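Local coordinates for receptor-type adenylate cyclase GRESAG 4.3 (Trypanosoma brucei, PDB 1FX4), which catalyses, through this catalytic domain of a receptor-type membrane protein, the magnesium-dependent conversion of ATP to 3',5'-cyclic AMP and diphosphate, at residues W90-N93 with A94-E97; Y113-P116 with T117-D121. All coordinates share one frame; numbering follows the deposited sequence.

Contact 1 of 2, residues W90-N93 with A94-E97; sequences WETN and AVDE. Unlike the reference sequence in segment 94-97: Val95 (reference Leu).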
ATOM      1  N   TRP A  90      -9.063 -22.790  -7.962  1.00 26.06           N
ATOM      2  CA  TRP A  90      -9.492 -21.400  -8.003  1.00 25.80           C
ATOM      3  C   TRP A  90     -10.869 -21.218  -8.623  1.00 27.56           C
ATOM      4  O   TRP A  90     -11.427 -20.110  -8.600  1.00 26.19           O
ATOM      5  CB  TRP A  90      -8.456 -20.566  -8.755  1.00 24.48           C
ATOM      6  CG  TRP A  90      -7.155 -20.503  -8.027  1.00 22.05           C
ATOM      7  CD1 TRP A  90      -6.123 -21.384  -8.120  1.00 21.93           C
ATOM      8  CD2 TRP A  90      -6.767 -19.524  -7.059  1.00 21.03           C
ATOM      9  NE1 TRP A  90      -5.114 -21.022  -7.270  1.00 21.31           N
ATOM     10  CE2 TRP A  90      -5.482 -19.884  -6.605  1.00 21.25           C
ATOM     11  CE3 TRP A  90      -7.385 -18.382  -6.527  1.00 20.80           C
ATOM     12  CZ2 TRP A  90      -4.795 -19.138  -5.637  1.00 20.86           C
ATOM     13  CZ3 TRP A  90      -6.708 -17.643  -5.570  1.00 20.42           C
ATOM     14  CH2 TRP A  90      -5.422 -18.026  -5.131  1.00 20.79           C
ATOM     15  N   GLU A  91     -11.404 -22.307  -9.181  1.00 28.70           N
ATOM     16  CA  GLU A  91     -12.731 -22.313  -9.796  1.00 30.74           C
ATOM     17  C   GLU A  91     -12.830 -21.407 -11.012  1.00 30.54           C
ATOM     18  O   GLU A  91     -13.892 -20.865 -11.306  1.00 31.30           O
ATOM     19  CB  GLU A  91     -13.811 -21.936  -8.776  1.00 32.07           C
ATOM     20  CG  GLU A  91     -13.892 -22.842  -7.556  1.00 36.23           C
ATOM     21  CD  GLU A  91     -14.931 -22.363  -6.548  1.00 38.84           C
ATOM     22  OE1 GLU A  91     -15.984 -21.841  -6.985  1.00 40.57           O
ATOM     23  OE2 GLU A  91     -14.698 -22.488  -5.320  1.00 41.35           O
ATOM     24  N   THR A  92     -11.715 -21.239 -11.709  1.00 29.99           N
ATOM     25  CA  THR A  92     -11.670 -20.418 -12.909  1.00 30.26           C
ATOM     26  C   THR A  92     -10.350 -20.639 -13.618  1.00 30.21           C
ATOM     27  O   THR A  92      -9.352 -20.967 -12.980  1.00 29.60           O
ATOM     28  CB  THR A  92     -11.817 -18.903 -12.579  1.00 30.48           C
ATOM     29  OG1 THR A  92     -11.803 -18.153 -13.795  1.00 31.63           O
ATOM     30  CG2 THR A  92     -10.659 -18.410 -11.689  1.00 31.00           C
ATOM     31  N   ASN A  93     -10.355 -20.551 -14.942  1.00 30.21           N
ATOM     32  CA  ASN A  93      -9.112 -20.680 -15.665  1.00 31.19           C
ATOM     33  C   ASN A  93      -8.781 -19.305 -16.224  1.00 30.06           C
ATOM     34  O   ASN A  93      -7.736 -19.117 -16.839  1.00 29.66           O
ATOM     35  CB  ASN A  93      -9.201 -21.711 -16.795  1.00 34.66           C
ATOM     36  CG  ASN A  93      -7.824 -22.243 -17.198  1.00 37.64           C
ATOM     37  OD1 ASN A  93      -7.212 -23.022 -16.460  1.00 40.32           O
ATOM     38  ND2 ASN A  93      -7.317 -21.798 -18.349  1.00 38.94           N
ATOM     39  N   ALA A  94      -9.657 -18.339 -15.947  1.00 28.89           N
ATOM     40  CA  ALA A  94      -9.500 -16.973 -16.438  1.00 27.94           C
ATOM     41  C   ALA A  94      -8.210 -16.270 -16.005  1.00 27.25           C
ATOM     42  O   ALA A  94      -7.648 -15.483 -16.768  1.00 26.31           O
ATOM     43  CB  ALA A  94     -10.714 -16.137 -16.043  1.00 28.29           C
ATOM     44  N   VAL A  95      -7.750 -16.544 -14.787  1.00 26.22           N
ATOM     45  CA  VAL A  95      -6.524 -15.915 -14.277  1.00 25.80           C
ATOM     46  C   VAL A  95      -5.310 -16.438 -15.058  1.00 24.69           C
ATOM     47  O   VAL A  95      -4.426 -15.677 -15.432  1.00 23.28           O
ATOM     48  CB  VAL A  95      -6.366 -16.226 -12.785  1.00 26.14           C
ATOM     49  CG1 VAL A  95      -5.114 -15.599 -12.170  1.00 20.65           C
ATOM     50  CG2 VAL A  95      -7.539 -15.728 -11.939  1.00 20.65           C
ATOM     51  N   ASP A  96      -5.285 -17.739 -15.301  1.00 24.48           N
ATOM     52  CA  ASP A  96      -4.186 -18.332 -16.034  1.00 24.32           C
ATOM     53  C   ASP A  96      -4.182 -17.864 -17.480  1.00 24.84           C
ATOM     54  O   ASP A  96      -3.134 -17.565 -18.027  1.00 24.24           O
ATOM     55  CB  ASP A  96      -4.237 -19.854 -15.916  1.00 24.25           C
ATOM     56  CG  ASP A  96      -3.874 -20.320 -14.515  1.00 24.13           C
ATOM     57  OD1 ASP A  96      -2.665 -20.508 -14.243  1.00 25.04           O
ATOM     58  OD2 ASP A  96      -4.783 -20.425 -13.669  1.00 25.64           O
ATOM     59  N   GLU A  97      -5.364 -17.745 -18.073  1.00 26.63           N
ATOM     60  CA  GLU A  97      -5.459 -17.277 -19.449  1.00 28.66           C
ATOM     61  C   GLU A  97      -4.889 -15.867 -19.520  1.00 27.84           C
ATOM     62  O   GLU A  97      -4.114 -15.550 -20.434  1.00 27.24           O
ATOM     63  CB  GLU A  97      -6.907 -17.278 -19.911  1.00 32.02           C
ATOM     64  CG  GLU A  97      -7.528 -18.639 -19.905  1.00 36.72           C
ATOM     65  CD  GLU A  97      -8.866 -18.640 -20.597  1.00 40.42           C
ATOM     66  OE1 GLU A  97      -8.900 -18.285 -21.804  1.00 42.70           O
ATOM     67  OE2 GLU A  97      -9.877 -18.979 -19.937  1.00 42.36           O
TER
HETATM   68  O   HOH W   1      -7.229 -19.285 -13.313  1.00 25.73           O
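Thr92 and Val95, which touch through their methyl groups, also meet at a water that Asp96 helps to grip at the start of helix 94-109. The water donates to Thr92 O at 2.7 Å and, at the same length, to Asp96 OD2, while Val95 N gives it a weak third bond from 3.2 Å. OD2 also receives Gly131 N, and Tyr125 OH bonds OD1, so both oxygens of this buried carboxylate are engaged.

Beside the water, the helix entrance illustrates side-chain capping. Thr92 OG1 lies trans to its own backbone N (chi1 -178°) and accepts from Ala94 N at 3.0 Å, where it also touches the Ala94 methyl group. The same rotation sends Thr92 CG2 to the other side, where it meets Val95 CG2 at 4.1 Å, the two side chains crossing nearly perpendicularly.

One turn on, Glu97 N bonds to Asn93 O at 3.0 Å, the first i to i+4 bond of the helix. The Asn93 side chain crosses that of Glu97 at about a right angle, ND2 lying 3.5 Å from the Glu97 CG methylene, so it is the aliphatic part of the glutamate that meets the amide.

Ala94 and Thr92 rest on Leu33, in the loop between helices 23-29 and 34-51. Trp90 packs on Ala37 and Thr40 of helix 34-51 and donates through NE1 to Phe85 O of helix 71-87, while Asp96 reaches across to helix 122-128 and the loop before strand 134-141.

Contact 2 of 2, residues Y113-P116 with T117-D121; sequences YTPP and TASLD. Unlike the reference sequence in segment 117-121: Ser119 (reference His), Leu120 (reference Met).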
ATOM      1  N   TYR A 113      13.175 -11.356 -24.512  1.00 56.02           N
ATOM      2  CA  TYR A 113      12.246 -11.716 -23.452  1.00 52.93           C
ATOM      3  C   TYR A 113      11.418 -12.777 -24.122  1.00 51.00           C
ATOM      4  O   TYR A 113      10.942 -12.577 -25.233  1.00 50.71           O
ATOM      5  CB  TYR A 113      11.301 -10.584 -23.026  1.00 52.42           C
ATOM      6  CG  TYR A 113      10.101 -11.107 -22.230  1.00 51.71           C
ATOM      7  CD1 TYR A 113      10.186 -11.319 -20.853  1.00 51.32           C
ATOM      8  CD2 TYR A 113       8.919 -11.489 -22.874  1.00 51.25           C
ATOM      9  CE1 TYR A 113       9.132 -11.906 -20.144  1.00 50.71           C
ATOM     10  CE2 TYR A 113       7.861 -12.080 -22.170  1.00 50.43           C
ATOM     11  CZ  TYR A 113       7.977 -12.282 -20.810  1.00 50.29           C
ATOM     12  OH  TYR A 113       6.940 -12.851 -20.110  1.00 49.27           O
ATOM     13  N   THR A 114      11.207 -13.887 -23.436  1.00 48.47           N
ATOM     14  CA  THR A 114      10.410 -14.964 -23.998  1.00 46.10           C
ATOM     15  C   THR A 114       9.407 -15.380 -22.927  1.00 43.28           C
ATOM     16  O   THR A 114       9.709 -15.317 -21.740  1.00 43.35           O
ATOM     17  CB  THR A 114      11.311 -16.145 -24.408  1.00 46.65           C
ATOM     18  OG1 THR A 114      12.028 -16.616 -23.260  1.00 47.55           O
ATOM     19  CG2 THR A 114      12.319 -15.694 -25.465  1.00 47.07           C
ATOM     20  N   PRO A 115       8.171 -15.703 -23.330  1.00 40.71           N
ATOM     21  CA  PRO A 115       7.158 -16.113 -22.358  1.00 38.49           C
ATOM     22  C   PRO A 115       7.596 -17.371 -21.623  1.00 35.78           C
ATOM     23  O   PRO A 115       7.877 -18.399 -22.237  1.00 35.36           O
ATOM     24  CB  PRO A 115       5.922 -16.348 -23.230  1.00 38.82           C
ATOM     25  CG  PRO A 115       6.496 -16.698 -24.564  1.00 40.33           C
ATOM     26  CD  PRO A 115       7.619 -15.713 -24.691  1.00 40.53           C
ATOM     27  N   PRO A 116       7.732 -17.279 -20.294  1.00 33.61           N
ATOM     28  CA  PRO A 116       8.154 -18.439 -19.503  1.00 31.52           C
ATOM     29  C   PRO A 116       7.095 -19.516 -19.238  1.00 29.81           C
ATOM     30  O   PRO A 116       7.436 -20.583 -18.724  1.00 29.73           O
ATOM     31  CB  PRO A 116       8.663 -17.802 -18.209  1.00 31.50           C
ATOM     32  CG  PRO A 116       7.775 -16.608 -18.057  1.00 32.47           C
ATOM     33  CD  PRO A 116       7.728 -16.051 -19.478  1.00 32.87           C
ATOM     34  N   THR A 117       5.827 -19.251 -19.558  1.00 27.66           N
ATOM     35  CA  THR A 117       4.769 -20.242 -19.334  1.00 26.69           C
ATOM     36  C   THR A 117       3.780 -20.379 -20.490  1.00 26.96           C
ATOM     37  O   THR A 117       3.172 -21.433 -20.666  1.00 27.15           O
ATOM     38  CB  THR A 117       3.942 -19.969 -18.030  1.00 25.68           C
ATOM     39  OG1 THR A 117       2.956 -18.955 -18.269  1.00 24.43           O
ATOM     40  CG2 THR A 117       4.841 -19.525 -16.879  1.00 24.11           C
ATOM     41  N   ALA A 118       3.604 -19.319 -21.273  1.00 27.43           N
ATOM     42  CA  ALA A 118       2.662 -19.349 -22.395  1.00 27.94           C
ATOM     43  C   ALA A 118       3.078 -20.317 -23.509  1.00 28.60           C
ATOM     44  O   ALA A 118       2.274 -20.641 -24.375  1.00 29.11           O
ATOM     45  CB  ALA A 118       2.455 -17.943 -22.963  1.00 27.81           C
ATOM     46  N   SER A 119       4.328 -20.774 -23.489  1.00 28.95           N
ATOM     47  CA  SER A 119       4.810 -21.722 -24.496  1.00 29.92           C
ATOM     48  C   SER A 119       4.786 -23.169 -24.011  1.00 30.19           C
ATOM     49  O   SER A 119       5.217 -24.079 -24.729  1.00 30.82           O
ATOM     50  CB  SER A 119       6.213 -21.355 -24.984  1.00 31.21           C
ATOM     51  OG  SER A 119       6.177 -20.185 -25.790  1.00 31.79           O
ATOM     52  N   LEU A 120       4.279 -23.382 -22.799  1.00 28.48           N
ATOM     53  CA  LEU A 120       4.165 -24.728 -22.246  1.00 28.17           C
ATOM     54  C   LEU A 120       2.940 -25.421 -22.845  1.00 28.44           C
ATOM     55  O   LEU A 120       1.960 -24.755 -23.187  1.00 27.82           O
ATOM     56  CB  LEU A 120       4.010 -24.661 -20.720  1.00 25.95           C
ATOM     57  CG  LEU A 120       5.167 -24.029 -19.930  1.00 25.01           C
ATOM     58  CD1 LEU A 120       4.765 -23.876 -18.449  1.00 24.24           C
ATOM     59  CD2 LEU A 120       6.412 -24.881 -20.053  1.00 24.21           C
ATOM     60  N   ASP A 121       2.994 -26.743 -23.007  1.00 28.93           N
ATOM     61  CA  ASP A 121       1.825 -27.467 -23.514  1.00 30.08           C
ATOM     62  C   ASP A 121       0.787 -27.371 -22.402  1.00 30.46           C
ATOM     63  O   ASP A 121       1.143 -27.292 -21.223  1.00 29.92           O
ATOM     64  CB  ASP A 121       2.135 -28.943 -23.830  1.00 29.86           C
ATOM     65  CG  ASP A 121       2.837 -29.127 -25.170  1.00 30.03           C
ATOM     66  OD1 ASP A 121       3.296 -30.245 -25.455  1.00 29.41           O
ATOM     67  OD2 ASP A 121       2.931 -28.160 -25.951  1.00 31.34           O
TER
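Pro115 meets Ala118 and Ser119 across a tight bend in the loop between helices 94-109 and 122-128. Its CB touches the Ala118 CB at 3.8 Å, methylene against methyl, a plain apolar contact. The neighbouring ring carbon, Pro115 CG, lies 3.7 Å from Ser119 OG. That hydroxyl is set beside the backbone N of its own residue (chi1 -71°), a rotation that brings it alongside the proline ring. The side chain of Pro115 also touches Glu103 of helix 94-109.

Pro116 follows and carries the chain round. Two side chains of the next segment approach its carbonyl oxygen: Thr117 CG2 sits 3.4 Å from Pro116 O, and Leu120 CD1 comes within 4.2 Å of that oxygen. With chi1 at 80°, Thr117 turns its methyl back beside its own N and over the preceding peptide group, and places OG1 between its own N and carbonyl carbon. The hydroxyl is bonded to Glu103 OE1 and to Arg133 NH2, while Glu103 OE2 takes the Ala118 amide, so one carboxylate grips the bend at two successive residues.

Beyond Pro116 the chain forms a type I beta turn from Thr117 to Leu120, closed by Leu120 N donating to Thr117 O at 3.1 Å. Leu120 and Thr117 both pack against Tyr125 and Trp129, and Asp121 then takes the N-cap position of helix 122-128, without a capping bond from its side chain.

Two successive prolines offer no amide hydrogen, and no hydrogen bond joins the two segments. The bend instead combines van der Waals contact of the Pro115 ring with Ala118 and Ser119, and of the Pro116 carbonyl group with Thr117 and Leu120, with the internal bond of the turn, and Glu103 and Arg133 supply the polar hold from outside.

In the fold
Contacts 1 and 2 stand in series along the chain, their centres 17 Å apart, and helix 94-109 serves both: contact 1 forms its start, whereas contact 2 lies in the loop beyond its end and folds back on Glu103. Helix 122-128 is a second common element, for Tyr125 bonds Asp96 in the former and packs on Thr117 and Leu120 in the latter. Contact 1 is partly buried, and its segments are joined by capping, helical and water-mediated bonds. Contact 2 is a surface bend away from the magnesium site, joined by van der Waals contact without a hydrogen bond between its segments, while the side chain of Val95 in contact 1 is about 11 Å from that of the metal ligand Asp62.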